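Local coordinates for protein Poly(A) ribonuclease POP2 (Saccharomyces cerevisiae, PDB 1UOC) that probably serves as a catalytic subunit of the CCR4-NOT mRNA deadenylase, degrades RNA from the 3' end, preferring poly(A), and is represented here by its RNase D domain, at residues S42-F47 with G248-L253; F104-K109 with I126-H131; T157-H162 with L253-F258; M194-D199 with K277-I282. All coordinates share one frame; numbering follows the deposited sequence.

Contact 1: S42-F47 with G248-L253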
loop_
_atom_site.group_PDB
_atom_site.type_symbol
_atom_site.label_atom_id
_atom_site.label_comp_id
_atom_site.label_asym_id
_atom_site.label_seq_id
_atom_site.Cartn_x
_atom_site.Cartn_y
_atom_site.Cartn_z
ATOM N N SER A 42 -2.836 2.345 4.672
ATOM C CA SER A 42 -1.731 2.318 3.715
ATOM C C SER A 42 -1.670 0.901 3.156
ATOM O O SER A 42 -2.062 -0.058 3.828
ATOM C CB SER A 42 -0.414 2.639 4.402
ATOM O OG SER A 42 -0.150 1.658 5.387
ATOM N N ILE A 43 -1.194 0.774 1.927
ATOM C CA ILE A 43 -1.084 -0.530 1.297
ATOM C C ILE A 43 0.248 -0.716 0.582
ATOM O O ILE A 43 0.804 0.219 0.010
ATOM C CB ILE A 43 -2.229 -0.767 0.286
ATOM C CG1 ILE A 43 -2.028 -2.115 -0.413
ATOM C CG2 ILE A 43 -2.290 0.387 -0.721
ATOM C CD1 ILE A 43 -3.055 -2.410 -1.468
ATOM N N SER A 44 0.751 -1.939 0.621
ATOM C CA SER A 44 1.999 -2.284 -0.037
ATOM C C SER A 44 1.828 -3.684 -0.615
ATOM O O SER A 44 1.019 -4.483 -0.125
ATOM C CB SER A 44 3.159 -2.259 0.950
ATOM O OG SER A 44 4.379 -2.342 0.238
ATOM N N THR A 45 2.580 -3.985 -1.663
ATOM C CA THR A 45 2.437 -5.279 -2.300
ATOM C C THR A 45 3.753 -5.882 -2.739
ATOM O O THR A 45 4.763 -5.197 -2.900
ATOM C CB THR A 45 1.559 -5.180 -3.540
ATOM O OG1 THR A 45 2.203 -4.310 -4.481
ATOM C CG2 THR A 45 0.178 -4.632 -3.187
ATOM N N GLU A 46 3.715 -7.187 -2.933
ATOM C CA GLU A 46 4.872 -7.922 -3.377
ATOM C C GLU A 46 4.328 -8.930 -4.374
ATOM O O GLU A 46 3.534 -9.809 -4.028
ATOM C CB GLU A 46 5.551 -8.613 -2.192
ATOM C CG GLU A 46 6.900 -9.239 -2.529
ATOM C CD GLU A 46 7.872 -8.240 -3.130
ATOM O OE1 GLU A 46 8.244 -7.269 -2.440
ATOM O OE2 GLU A 46 8.262 -8.423 -4.301
ATOM N N PHE A 47 4.721 -8.758 -5.629
ATOM C CA PHE A 47 4.278 -9.649 -6.685
ATOM C C PHE A 47 5.438 -10.513 -7.109
ATOM O O PHE A 47 6.599 -10.111 -7.025
ATOM C CB PHE A 47 3.806 -8.872 -7.912
ATOM C CG PHE A 47 2.718 -7.882 -7.632
ATOM C CD1 PHE A 47 3.017 -6.536 -7.449
ATOM C CD2 PHE A 47 1.388 -8.289 -7.581
ATOM C CE1 PHE A 47 2.002 -5.602 -7.224
ATOM C CE2 PHE A 47 0.366 -7.362 -7.356
ATOM C CZ PHE A 47 0.673 -6.019 -7.179
ATOM N N GLY A 248 4.698 -6.112 5.082
ATOM C CA GLY A 248 3.848 -5.500 6.085
ATOM C C GLY A 248 4.537 -4.267 6.626
ATOM O O GLY A 248 3.927 -3.213 6.768
ATOM N N GLY A 249 5.830 -4.398 6.905
ATOM C CA GLY A 249 6.607 -3.284 7.420
ATOM C C GLY A 249 6.589 -2.089 6.493
ATOM O O GLY A 249 6.596 -0.941 6.944
ATOM N N GLN A 250 6.563 -2.363 5.189
ATOM C CA GLN A 250 6.527 -1.307 4.186
ATOM C C GLN A 250 5.238 -0.494 4.275
ATOM O O GLN A 250 5.270 0.729 4.172
ATOM C CB GLN A 250 6.661 -1.899 2.776
ATOM C CG GLN A 250 8.077 -2.313 2.386
ATOM C CD GLN A 250 8.994 -1.119 2.174
ATOM O OE1 GLN A 250 8.805 -0.334 1.240
ATOM N NE2 GLN A 250 9.988 -0.968 3.048
ATOM N N SER A 251 4.103 -1.162 4.452
ATOM C CA SER A 251 2.845 -0.427 4.541
ATOM C C SER A 251 2.923 0.409 5.806
ATOM O O SER A 251 2.495 1.556 5.836
ATOM C CB SER A 251 1.628 -1.375 4.579
ATOM O OG SER A 251 1.580 -2.146 5.780
ATOM N N LEU A 252 3.508 -0.170 6.849
ATOM C CA LEU A 252 3.675 0.529 8.111
ATOM C C LEU A 252 4.560 1.782 7.968
ATOM O O LEU A 252 4.211 2.857 8.458
ATOM C CB LEU A 252 4.269 -0.424 9.160
ATOM C CG LEU A 252 4.742 0.223 10.470
ATOM C CD1 LEU A 252 3.609 1.015 11.130
ATOM C CD2 LEU A 252 5.262 -0.873 11.396
ATOM N N LEU A 253 5.695 1.641 7.292
ATOM C CA LEU A 253 6.626 2.755 7.105
ATOM C C LEU A 253 5.962 3.874 6.323
ATOM O O LEU A 253 6.146 5.060 6.612
ATOM C CB LEU A 253 7.888 2.277 6.355
ATOM C CG LEU A 253 9.063 3.265 6.256
ATOM C CD1 LEU A 253 9.460 3.730 7.650
ATOM C CD2 LEU A 253 10.260 2.603 5.562
#

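Contact 2: F104-K109 with I126-H131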
loop_
_atom_site.group_PDB
_atom_site.type_symbol
_atom_site.label_atom_id
_atom_site.label_comp_id
_atom_site.label_asym_id
_atom_site.label_seq_id
_atom_site.Cartn_x
_atom_site.Cartn_y
_atom_site.Cartn_z
ATOM N N PHE A 104 -0.282 -14.843 0.623
ATOM C CA PHE A 104 -1.154 -15.570 -0.289
ATOM C C PHE A 104 -0.649 -16.931 -0.734
ATOM O O PHE A 104 0.554 -17.216 -0.682
ATOM C CB PHE A 104 -1.461 -14.712 -1.516
ATOM C CG PHE A 104 -2.179 -13.441 -1.191
ATOM C CD1 PHE A 104 -1.478 -12.263 -0.969
ATOM C CD2 PHE A 104 -3.565 -13.424 -1.077
ATOM C CE1 PHE A 104 -2.149 -11.075 -0.637
ATOM C CE2 PHE A 104 -4.245 -12.247 -0.743
ATOM C CZ PHE A 104 -3.533 -11.071 -0.523
ATOM N N GLU A 105 -1.579 -17.765 -1.180
ATOM C CA GLU A 105 -1.234 -19.103 -1.633
ATOM C C GLU A 105 -0.263 -19.028 -2.795
ATOM O O GLU A 105 -0.346 -18.135 -3.633
ATOM C CB GLU A 105 -2.488 -19.882 -2.043
ATOM C CG GLU A 105 -3.121 -19.466 -3.357
ATOM C CD GLU A 105 -4.519 -20.056 -3.529
ATOM O OE1 GLU A 105 -5.062 -20.025 -4.654
ATOM O OE2 GLU A 105 -5.080 -20.544 -2.526
ATOM N N PHE A 106 0.665 -19.976 -2.830
ATOM C CA PHE A 106 1.667 -20.023 -3.872
ATOM C C PHE A 106 1.863 -21.464 -4.332
ATOM O O PHE A 106 1.981 -22.371 -3.513
ATOM C CB PHE A 106 2.975 -19.451 -3.336
ATOM C CG PHE A 106 4.084 -19.472 -4.327
ATOM C CD1 PHE A 106 4.022 -18.688 -5.476
ATOM C CD2 PHE A 106 5.188 -20.290 -4.123
ATOM C CE1 PHE A 106 5.045 -18.718 -6.412
ATOM C CE2 PHE A 106 6.217 -20.330 -5.051
ATOM C CZ PHE A 106 6.146 -19.541 -6.202
ATOM N N ASP A 107 1.907 -21.659 -5.646
ATOM C CA ASP A 107 2.062 -22.986 -6.241
ATOM C C ASP A 107 3.530 -23.328 -6.509
ATOM O O ASP A 107 4.149 -22.775 -7.415
ATOM C CB ASP A 107 1.264 -23.047 -7.546
ATOM C CG ASP A 107 0.355 -21.834 -7.719
ATOM O OD1 ASP A 107 0.886 -20.707 -7.883
ATOM O OD2 ASP A 107 -0.889 -21.997 -7.675
ATOM N N PRO A 108 4.097 -24.254 -5.718
ATOM C CA PRO A 108 5.489 -24.707 -5.819
ATOM C C PRO A 108 5.901 -25.242 -7.190
ATOM O O PRO A 108 7.084 -25.477 -7.434
ATOM C CB PRO A 108 5.576 -25.788 -4.741
ATOM C CG PRO A 108 4.566 -25.344 -3.737
ATOM C CD PRO A 108 3.412 -24.943 -4.611
ATOM N N LYS A 109 4.933 -25.437 -8.079
ATOM C CA LYS A 109 5.246 -25.954 -9.401
ATOM C C LYS A 109 5.031 -24.928 -10.516
ATOM O O LYS A 109 5.412 -25.170 -11.658
ATOM C CB LYS A 109 4.428 -27.220 -9.668
ATOM C CG LYS A 109 4.854 -28.032 -10.907
ATOM C CD LYS A 109 6.170 -28.803 -10.714
ATOM C CE LYS A 109 7.396 -27.986 -11.118
ATOM N NZ LYS A 109 7.431 -27.678 -12.579
ATOM N N ILE A 126 10.859 -14.977 2.966
ATOM C CA ILE A 126 9.712 -15.636 2.355
ATOM C C ILE A 126 9.901 -17.145 2.441
ATOM O O ILE A 126 10.831 -17.692 1.848
ATOM C CB ILE A 126 9.554 -15.260 0.854
ATOM C CG1 ILE A 126 9.359 -13.751 0.694
ATOM C CG2 ILE A 126 8.369 -15.996 0.256
ATOM C CD1 ILE A 126 8.126 -13.214 1.364
ATOM N N ASN A 127 9.040 -17.812 3.201
ATOM C CA ASN A 127 9.105 -19.262 3.305
ATOM C C ASN A 127 8.026 -19.768 2.360
ATOM O O ASN A 127 6.831 -19.651 2.639
ATOM C CB ASN A 127 8.833 -19.729 4.738
ATOM C CG ASN A 127 8.903 -21.244 4.882
ATOM O OD1 ASN A 127 9.315 -21.757 5.918
ATOM N ND2 ASN A 127 8.488 -21.965 3.844
ATOM N N PHE A 128 8.456 -20.316 1.231
ATOM C CA PHE A 128 7.531 -20.807 0.221
ATOM C C PHE A 128 6.652 -21.950 0.704
ATOM O O PHE A 128 5.519 -22.095 0.245
ATOM C CB PHE A 128 8.299 -21.235 -1.038
ATOM C CG PHE A 128 8.956 -20.095 -1.765
ATOM C CD1 PHE A 128 8.191 -19.098 -2.356
ATOM C CD2 PHE A 128 10.342 -20.016 -1.853
ATOM C CE1 PHE A 128 8.800 -18.034 -3.027
ATOM C CE2 PHE A 128 10.958 -18.958 -2.521
ATOM C CZ PHE A 128 10.186 -17.968 -3.106
ATOM N N GLU A 129 7.153 -22.756 1.630
ATOM C CA GLU A 129 6.365 -23.881 2.112
ATOM C C GLU A 129 5.145 -23.430 2.915
ATOM O O GLU A 129 4.101 -24.079 2.902
ATOM C CB GLU A 129 7.223 -24.824 2.950
ATOM C CG GLU A 129 6.527 -26.151 3.200
ATOM C CD GLU A 129 7.442 -27.210 3.769
ATOM O OE1 GLU A 129 7.178 -28.402 3.506
ATOM O OE2 GLU A 129 8.411 -26.859 4.480
ATOM N N LYS A 130 5.288 -22.320 3.626
ATOM C CA LYS A 130 4.186 -21.784 4.407
ATOM C C LYS A 130 3.123 -21.232 3.459
ATOM O O LYS A 130 1.930 -21.315 3.736
ATOM C CB LYS A 130 4.685 -20.668 5.330
ATOM C CG LYS A 130 5.600 -21.129 6.452
ATOM C CD LYS A 130 5.940 -19.950 7.342
ATOM C CE LYS A 130 6.722 -20.375 8.577
ATOM N NZ LYS A 130 7.214 -19.181 9.331
ATOM N N HIS A 131 3.566 -20.675 2.334
ATOM C CA HIS A 131 2.654 -20.095 1.352
ATOM C C HIS A 131 1.855 -21.161 0.628
ATOM O O HIS A 131 0.680 -20.971 0.304
ATOM C CB HIS A 131 3.437 -19.248 0.349
ATOM C CG HIS A 131 3.782 -17.883 0.860
ATOM N ND1 HIS A 131 2.928 -16.806 0.737
ATOM C CD2 HIS A 131 4.860 -17.429 1.542
ATOM C CE1 HIS A 131 3.466 -15.752 1.322
ATOM N NE2 HIS A 131 4.638 -16.103 1.820
#

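Contact 3: T157-H162 with L253-F258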
loop_
_atom_site.group_PDB
_atom_site.type_symbol
_atom_site.label_atom_id
_atom_site.label_comp_id
_atom_site.label_asym_id
_atom_site.label_seq_id
_atom_site.Cartn_x
_atom_site.Cartn_y
_atom_site.Cartn_z
ATOM N N THR A 157 -9.274 7.293 4.075
ATOM C CA THR A 157 -8.205 7.836 3.245
ATOM C C THR A 157 -7.163 6.759 2.950
ATOM O O THR A 157 -6.543 6.218 3.863
ATOM C CB THR A 157 -7.518 9.010 3.973
ATOM O OG1 THR A 157 -8.482 10.037 4.232
ATOM C CG2 THR A 157 -6.383 9.580 3.145
ATOM N N TRP A 158 -6.971 6.437 1.677
ATOM C CA TRP A 158 -5.974 5.429 1.314
ATOM C C TRP A 158 -4.639 6.085 1.031
ATOM O O TRP A 158 -4.578 7.150 0.427
ATOM C CB TRP A 158 -6.412 4.626 0.088
ATOM C CG TRP A 158 -7.426 3.551 0.383
ATOM C CD1 TRP A 158 -8.782 3.689 0.452
ATOM C CD2 TRP A 158 -7.155 2.167 0.613
ATOM N NE1 TRP A 158 -9.375 2.474 0.703
ATOM C CE2 TRP A 158 -8.397 1.521 0.809
ATOM C CE3 TRP A 158 -5.978 1.405 0.673
ATOM C CZ2 TRP A 158 -8.498 0.146 1.064
ATOM C CZ3 TRP A 158 -6.076 0.027 0.931
ATOM C CH2 TRP A 158 -7.328 -0.584 1.123
ATOM N N ILE A 159 -3.569 5.437 1.474
ATOM C CA ILE A 159 -2.201 5.932 1.298
ATOM C C ILE A 159 -1.431 4.899 0.490
ATOM O O ILE A 159 -1.444 3.713 0.822
ATOM C CB ILE A 159 -1.494 6.121 2.661
ATOM C CG1 ILE A 159 -2.318 7.056 3.547
ATOM C CG2 ILE A 159 -0.077 6.672 2.454
ATOM C CD1 ILE A 159 -2.482 8.459 2.979
ATOM N N THR A 160 -0.759 5.350 -0.563
ATOM C CA THR A 160 -0.012 4.459 -1.429
ATOM C C THR A 160 1.319 5.076 -1.805
ATOM O O THR A 160 1.556 6.260 -1.567
ATOM C CB THR A 160 -0.811 4.184 -2.712
ATOM O OG1 THR A 160 -0.097 3.249 -3.527
ATOM C CG2 THR A 160 -1.016 5.490 -3.491
ATOM N N TYR A 161 2.190 4.263 -2.391
ATOM C CA TYR A 161 3.504 4.715 -2.837
ATOM C C TYR A 161 3.632 4.057 -4.198
ATOM O O TYR A 161 3.587 2.836 -4.294
ATOM C CB TYR A 161 4.606 4.206 -1.904
ATOM C CG TYR A 161 5.743 5.187 -1.741
ATOM C CD1 TYR A 161 5.640 6.251 -0.845
ATOM C CD2 TYR A 161 6.891 5.102 -2.539
ATOM C CE1 TYR A 161 6.644 7.215 -0.747
ATOM C CE2 TYR A 161 7.895 6.054 -2.455
ATOM C CZ TYR A 161 7.766 7.112 -1.560
ATOM O OH TYR A 161 8.743 8.083 -1.490
ATOM N N HIS A 162 3.787 4.852 -5.249
ATOM C CA HIS A 162 3.851 4.290 -6.596
ATOM C C HIS A 162 2.562 3.482 -6.749
ATOM O O HIS A 162 2.589 2.266 -6.949
ATOM C CB HIS A 162 5.067 3.376 -6.749
ATOM C CG HIS A 162 6.356 4.109 -6.959
ATOM N ND1 HIS A 162 7.587 3.506 -6.808
ATOM C CD2 HIS A 162 6.606 5.385 -7.342
ATOM C CE1 HIS A 162 8.540 4.380 -7.089
ATOM N NE2 HIS A 162 7.971 5.526 -7.417
ATOM N N LEU A 253 5.695 1.641 7.292
ATOM C CA LEU A 253 6.626 2.755 7.105
ATOM C C LEU A 253 5.962 3.874 6.323
ATOM O O LEU A 253 6.146 5.060 6.612
ATOM C CB LEU A 253 7.888 2.277 6.355
ATOM C CG LEU A 253 9.063 3.265 6.256
ATOM C CD1 LEU A 253 9.460 3.730 7.650
ATOM C CD2 LEU A 253 10.260 2.603 5.562
ATOM N N MET A 254 5.201 3.469 5.318
ATOM C CA MET A 254 4.466 4.363 4.436
ATOM C C MET A 254 3.516 5.242 5.236
ATOM O O MET A 254 3.551 6.467 5.137
ATOM C CB MET A 254 3.671 3.505 3.453
ATOM C CG MET A 254 3.255 4.162 2.164
ATOM S SD MET A 254 2.321 2.996 1.144
ATOM C CE MET A 254 3.564 1.733 0.905
ATOM N N LEU A 255 2.657 4.612 6.034
ATOM C CA LEU A 255 1.679 5.338 6.852
ATOM C C LEU A 255 2.327 6.265 7.901
ATOM O O LEU A 255 1.869 7.385 8.129
ATOM C CB LEU A 255 0.761 4.334 7.552
ATOM C CG LEU A 255 -0.414 4.903 8.333
ATOM C CD1 LEU A 255 -1.346 5.637 7.358
ATOM C CD2 LEU A 255 -1.152 3.786 9.063
ATOM N N LEU A 256 3.378 5.775 8.551
ATOM C CA LEU A 256 4.102 6.548 9.565
ATOM C C LEU A 256 4.657 7.801 8.907
ATOM O O LEU A 256 4.553 8.907 9.435
ATOM C CB LEU A 256 5.264 5.709 10.112
ATOM C CG LEU A 256 5.297 5.168 11.541
ATOM C CD1 LEU A 256 3.908 5.115 12.144
ATOM C CD2 LEU A 256 5.967 3.788 11.508
ATOM N N SER A 257 5.253 7.605 7.737
ATOM C CA SER A 257 5.836 8.698 6.987
ATOM C C SER A 257 4.775 9.687 6.527
ATOM O O SER A 257 4.960 10.892 6.647
ATOM C CB SER A 257 6.622 8.156 5.785
ATOM O OG SER A 257 7.744 7.404 6.222
ATOM N N PHE A 258 3.658 9.185 6.011
ATOM C CA PHE A 258 2.598 10.076 5.557
ATOM C C PHE A 258 2.100 10.974 6.683
ATOM O O PHE A 258 2.018 12.189 6.536
ATOM C CB PHE A 258 1.399 9.285 5.020
ATOM C CG PHE A 258 0.276 10.153 4.577
ATOM C CD1 PHE A 258 0.314 10.777 3.333
ATOM C CD2 PHE A 258 -0.788 10.422 5.433
ATOM C CE1 PHE A 258 -0.694 11.670 2.949
ATOM C CE2 PHE A 258 -1.798 11.310 5.064
ATOM C CZ PHE A 258 -1.749 11.938 3.814
#

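Contact 4: M194-D199 with K277-I282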
loop_
_atom_site.group_PDB
_atom_site.type_symbol
_atom_site.label_atom_id
_atom_site.label_comp_id
_atom_site.label_asym_id
_atom_site.label_seq_id
_atom_site.Cartn_x
_atom_site.Cartn_y
_atom_site.Cartn_z
ATOM N N MET A 194 -11.837 3.851 -4.269
ATOM C CA MET A 194 -11.063 4.622 -3.296
ATOM C C MET A 194 -11.278 6.099 -3.569
ATOM O O MET A 194 -10.436 6.761 -4.185
ATOM C CB MET A 194 -9.563 4.298 -3.406
ATOM C CG MET A 194 -9.218 2.838 -3.258
ATOM S SD MET A 194 -7.437 2.565 -3.207
ATOM C CE MET A 194 -6.975 3.378 -4.696
ATOM N N PRO A 195 -12.425 6.633 -3.125
ATOM C CA PRO A 195 -12.799 8.043 -3.307
ATOM C C PRO A 195 -11.902 9.052 -2.594
ATOM O O PRO A 195 -12.030 10.262 -2.792
ATOM C CB PRO A 195 -14.245 8.083 -2.795
ATOM C CG PRO A 195 -14.264 6.985 -1.742
ATOM C CD PRO A 195 -13.477 5.886 -2.411
ATOM N N ASN A 196 -10.988 8.558 -1.770
ATOM C CA ASN A 196 -10.102 9.452 -1.025
ATOM C C ASN A 196 -8.742 8.782 -0.879
ATOM O O ASN A 196 -8.565 7.906 -0.038
ATOM C CB ASN A 196 -10.727 9.730 0.352
ATOM C CG ASN A 196 -10.012 10.819 1.123
ATOM O OD1 ASN A 196 -8.993 11.352 0.685
ATOM N ND2 ASN A 196 -10.546 11.150 2.291
ATOM N N PHE A 197 -7.774 9.171 -1.698
ATOM C CA PHE A 197 -6.476 8.533 -1.590
ATOM C C PHE A 197 -5.301 9.412 -1.984
ATOM O O PHE A 197 -5.449 10.407 -2.691
ATOM C CB PHE A 197 -6.474 7.221 -2.397
ATOM C CG PHE A 197 -6.164 7.387 -3.863
ATOM C CD1 PHE A 197 -4.853 7.547 -4.295
ATOM C CD2 PHE A 197 -7.179 7.355 -4.812
ATOM C CE1 PHE A 197 -4.551 7.672 -5.645
ATOM C CE2 PHE A 197 -6.893 7.479 -6.172
ATOM C CZ PHE A 197 -5.573 7.639 -6.590
ATOM N N TYR A 198 -4.124 9.045 -1.499
ATOM C CA TYR A 198 -2.912 9.790 -1.809
ATOM C C TYR A 198 -1.746 8.897 -2.194
ATOM O O TYR A 198 -1.587 7.795 -1.675
ATOM C CB TYR A 198 -2.466 10.636 -0.617
ATOM C CG TYR A 198 -3.392 11.770 -0.273
ATOM C CD1 TYR A 198 -4.552 11.550 0.467
ATOM C CD2 TYR A 198 -3.117 13.070 -0.706
ATOM C CE1 TYR A 198 -5.424 12.606 0.768
ATOM C CE2 TYR A 198 -3.978 14.126 -0.412
ATOM C CZ TYR A 198 -5.128 13.890 0.324
ATOM O OH TYR A 198 -5.977 14.936 0.605
ATOM N N ASP A 199 -0.942 9.379 -3.128
ATOM C CA ASP A 199 0.256 8.662 -3.527
ATOM C C ASP A 199 1.346 9.457 -2.806
ATOM O O ASP A 199 1.709 10.560 -3.232
ATOM C CB ASP A 199 0.491 8.741 -5.031
ATOM C CG ASP A 199 1.669 7.901 -5.462
ATOM O OD1 ASP A 199 2.650 7.829 -4.689
ATOM O OD2 ASP A 199 1.623 7.318 -6.566
ATOM N N LYS A 277 -4.884 18.966 -2.924
ATOM C CA LYS A 277 -4.820 19.279 -4.346
ATOM C C LYS A 277 -4.398 18.042 -5.137
ATOM O O LYS A 277 -4.730 17.900 -6.310
ATOM C CB LYS A 277 -3.821 20.413 -4.580
ATOM C CG LYS A 277 -3.679 20.871 -6.026
ATOM C CD LYS A 277 -2.511 21.852 -6.140
ATOM C CE LYS A 277 -2.253 22.291 -7.576
ATOM N NZ LYS A 277 -0.943 23.004 -7.710
ATOM N N TYR A 278 -3.666 17.144 -4.491
ATOM C CA TYR A 278 -3.222 15.932 -5.162
ATOM C C TYR A 278 -3.983 14.669 -4.769
ATOM O O TYR A 278 -3.565 13.558 -5.084
ATOM C CB TYR A 278 -1.727 15.728 -4.950
ATOM C CG TYR A 278 -0.893 16.613 -5.832
ATOM C CD1 TYR A 278 -0.704 17.959 -5.528
ATOM C CD2 TYR A 278 -0.334 16.115 -7.001
ATOM C CE1 TYR A 278 0.024 18.789 -6.380
ATOM C CE2 TYR A 278 0.396 16.928 -7.856
ATOM C CZ TYR A 278 0.571 18.263 -7.546
ATOM O OH TYR A 278 1.285 19.062 -8.410
ATOM N N GLN A 279 -5.099 14.838 -4.082
ATOM C CA GLN A 279 -5.921 13.694 -3.714
ATOM C C GLN A 279 -6.320 13.023 -5.021
ATOM O O GLN A 279 -6.546 13.699 -6.024
ATOM C CB GLN A 279 -7.182 14.163 -2.962
ATOM C CG GLN A 279 -8.071 13.053 -2.435
ATOM C CD GLN A 279 -8.834 12.343 -3.533
ATOM O OE1 GLN A 279 -8.787 11.111 -3.647
ATOM N NE2 GLN A 279 -9.549 13.111 -4.351
ATOM N N GLY A 280 -6.385 11.698 -5.013
ATOM C CA GLY A 280 -6.791 10.947 -6.190
ATOM C C GLY A 280 -5.887 10.987 -7.409
ATOM O O GLY A 280 -6.202 10.385 -8.433
ATOM N N VAL A 281 -4.756 11.671 -7.305
ATOM C CA VAL A 281 -3.847 11.778 -8.441
ATOM C C VAL A 281 -2.911 10.589 -8.519
ATOM O O VAL A 281 -2.145 10.323 -7.593
ATOM C CB VAL A 281 -3.015 13.083 -8.371
ATOM C CG1 VAL A 281 -2.030 13.138 -9.519
ATOM C CG2 VAL A 281 -3.948 14.292 -8.429
ATOM N N ILE A 282 -2.991 9.877 -9.636
ATOM C CA ILE A 282 -2.168 8.704 -9.896
ATOM C C ILE A 282 -1.044 9.062 -10.862
ATOM O O ILE A 282 0.144 8.958 -10.543
ATOM C CB ILE A 282 -2.977 7.600 -10.596
ATOM C CG1 ILE A 282 -4.208 7.231 -9.780
ATOM C CG2 ILE A 282 -2.103 6.381 -10.822
ATOM C CD1 ILE A 282 -5.122 6.251 -10.495
HETATM O O HOH W 1 -10.082 9.181 -5.529
HETATM O O HOH W 2 -1.912 11.222 -5.219
#

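Contact 1: S42-F47 with G248-L253
The CB of S251 points at the strand and packs against S42 and S44, and these three serines make up most of the interface. The hydroxyl of S42 reaches over to the helix backbone: OG donates to S251 O at 2.7 Å, approaching from above the carbonyl plane, 55° out of it, rather than on a lone pair. With chi1 at 67°, S251 OG lies between N and C and donates in plane to a lone pair of G248 O (2.8 Å), an oxygen that also accepts from L252 N, leaving CB to meet the strand, 4.0 Å from S44 CB. S44 OG lies alongside Q250 CB at 3.4 Å, while the amide of Q250 bends away and donates from NE2 to F244 O. S44, E46 and Q250 are predicted ligands of the catalytic divalent metal, consistent with a DEDD-type nuclease centre. Strand 40-48 runs between strands 77-86 and 157-160, and segment 248-253 of helix 247-264 runs roughly antiparallel to 42-47, at 148°, with S251 also touching S84.

Contact 2: F104-K109 with I126-H131
H131 joins the start of helix 128-134 to the chain leaving strand 99-103, and its tight side is polar. ND1 donates to F104 O over 2.8 Å in a nearly straight bond (167° at the hydrogen), with the acceptor in the imidazole plane. Chi1 of -80°, with CG anti to the carbonyl carbon, swings the imidazole toward the 104-106 backbone. A backbone bond runs the other way: F106 N donates to H131 O at 3.3 Å, a longer and more bent bond that comes from above the carbonyl plane, and E105 CA sends a C-H to the same oxygen. Beside these bonds the CB atoms of F106 and H131 pack 3.7 Å apart. The F106 and F128 rings touch obliquely, CE2 to CD1 at 3.6 Å, their planes 36° apart. The open side is at exposed E105, whose CB only grazes H131 O (4.1 Å). W20 meets the H131 ring edge-to-face. This pair of bonds fixes a strand exit to the first turn of a helix at the periphery of the RNase H-like fold.

Contact 3: T157-H162 with L253-F258
I159 is the main bump in this contact, where strand 157-160 of the RNase H-like sheet meets helix 247-264 on one of its faces. Segments 157-160 and 253-258 cross at 112°, their axes 8.6 Å apart; apolar side chains fill the interface, and M254 SD also touches the strand backbone. I159 points at the helix and enters the hollow framed by M254 and its neighbour L255, with F258 one turn on. Its branches divide the work: CG2 meets M254 CG at 4.2 Å and also rests near F258 CB, CG1 meets L255 CD1, and CD1 goes on to the phenyl ring. The isoleucine and the phenylalanine cross at about a right angle. F258 brings its ring there because CG stands anti to the backbone N (chi1 179°), reaching out from the helix toward the strand.

M254 is the reciprocal bump. Its chain is extended until it bends at chi3, so that the sulfur lies beside the backbone as the strand ends, 3.7 Å from T160 C, and the methyl turns to Y161 CB at 3.9 Å. The phenol of Y161 leads on past the helix to Y227 O, its hydrogen-bond partner, between helices 200-207 and 229-235. I159 CD1 sits over the centre of the F258 ring as a CH-pi contact, 3.4 Å from the centroid and 2° off the ring normal.

Contact 4: M194-D199 with K277-I282
This is a docking of a type II beta turn, Y278 to V281, on strand 197-199 at the outer margin of the central sheet. Two hydrogen bonds pin it, both on F197. G280 N donates to F197 O at 2.8 Å, almost straight at 171°, while F197 N donates to a lone pair of Q279 OE1 at 2.9 Å. The Q279 side chain thus takes a backbone N-H of an outermost strand; it leaves with CG anti to N and then bends at chi2 (-73°), bringing the amide oxygen back to the strand. A water donates both to that OE1 and to M194 O, and another links D199 N to Y278 O. Two rings pack on the turn: G280 CA lies over one face of F197, 3.7 Å from the centroid, with M194 CE on the other face, and I282 CG1 meets the ring edge at CZ, 3.5 Å away. Y198 receives Q279 CA over its own face. D199, reached by V281 O, N-caps helix 200-207 and also accepts from H162 N and A163 N. Here a type II turn, with G280 at its third position and positive phi, docks on an outermost strand of the RNase H-like sheet.

Overall arrangement
From the N terminus, strand 40-48 opens contact 1, which closes only when helix 247-264 arrives some 200 residues later. Inside that loop, contact 2 opens and closes early, between 104-109 and 126-131, about 19 Å from contact 1 between centres. Residues 157-162 then open contact 3 and 194-199 open contact 4. The helix closes contact 1 and, sharing L253, contact 3; the C-terminal segment 277-282 closes contact 4 last. Contacts 1, 3 and 4 therefore cross one another pairwise, and all involve neighbouring strands of one sheet, 40-48, 157-160 and 197-199. They tie the late helix and the C-terminal loop to the sheet, while contact 2 joins the loop after strand 99-103 to helix 128-134.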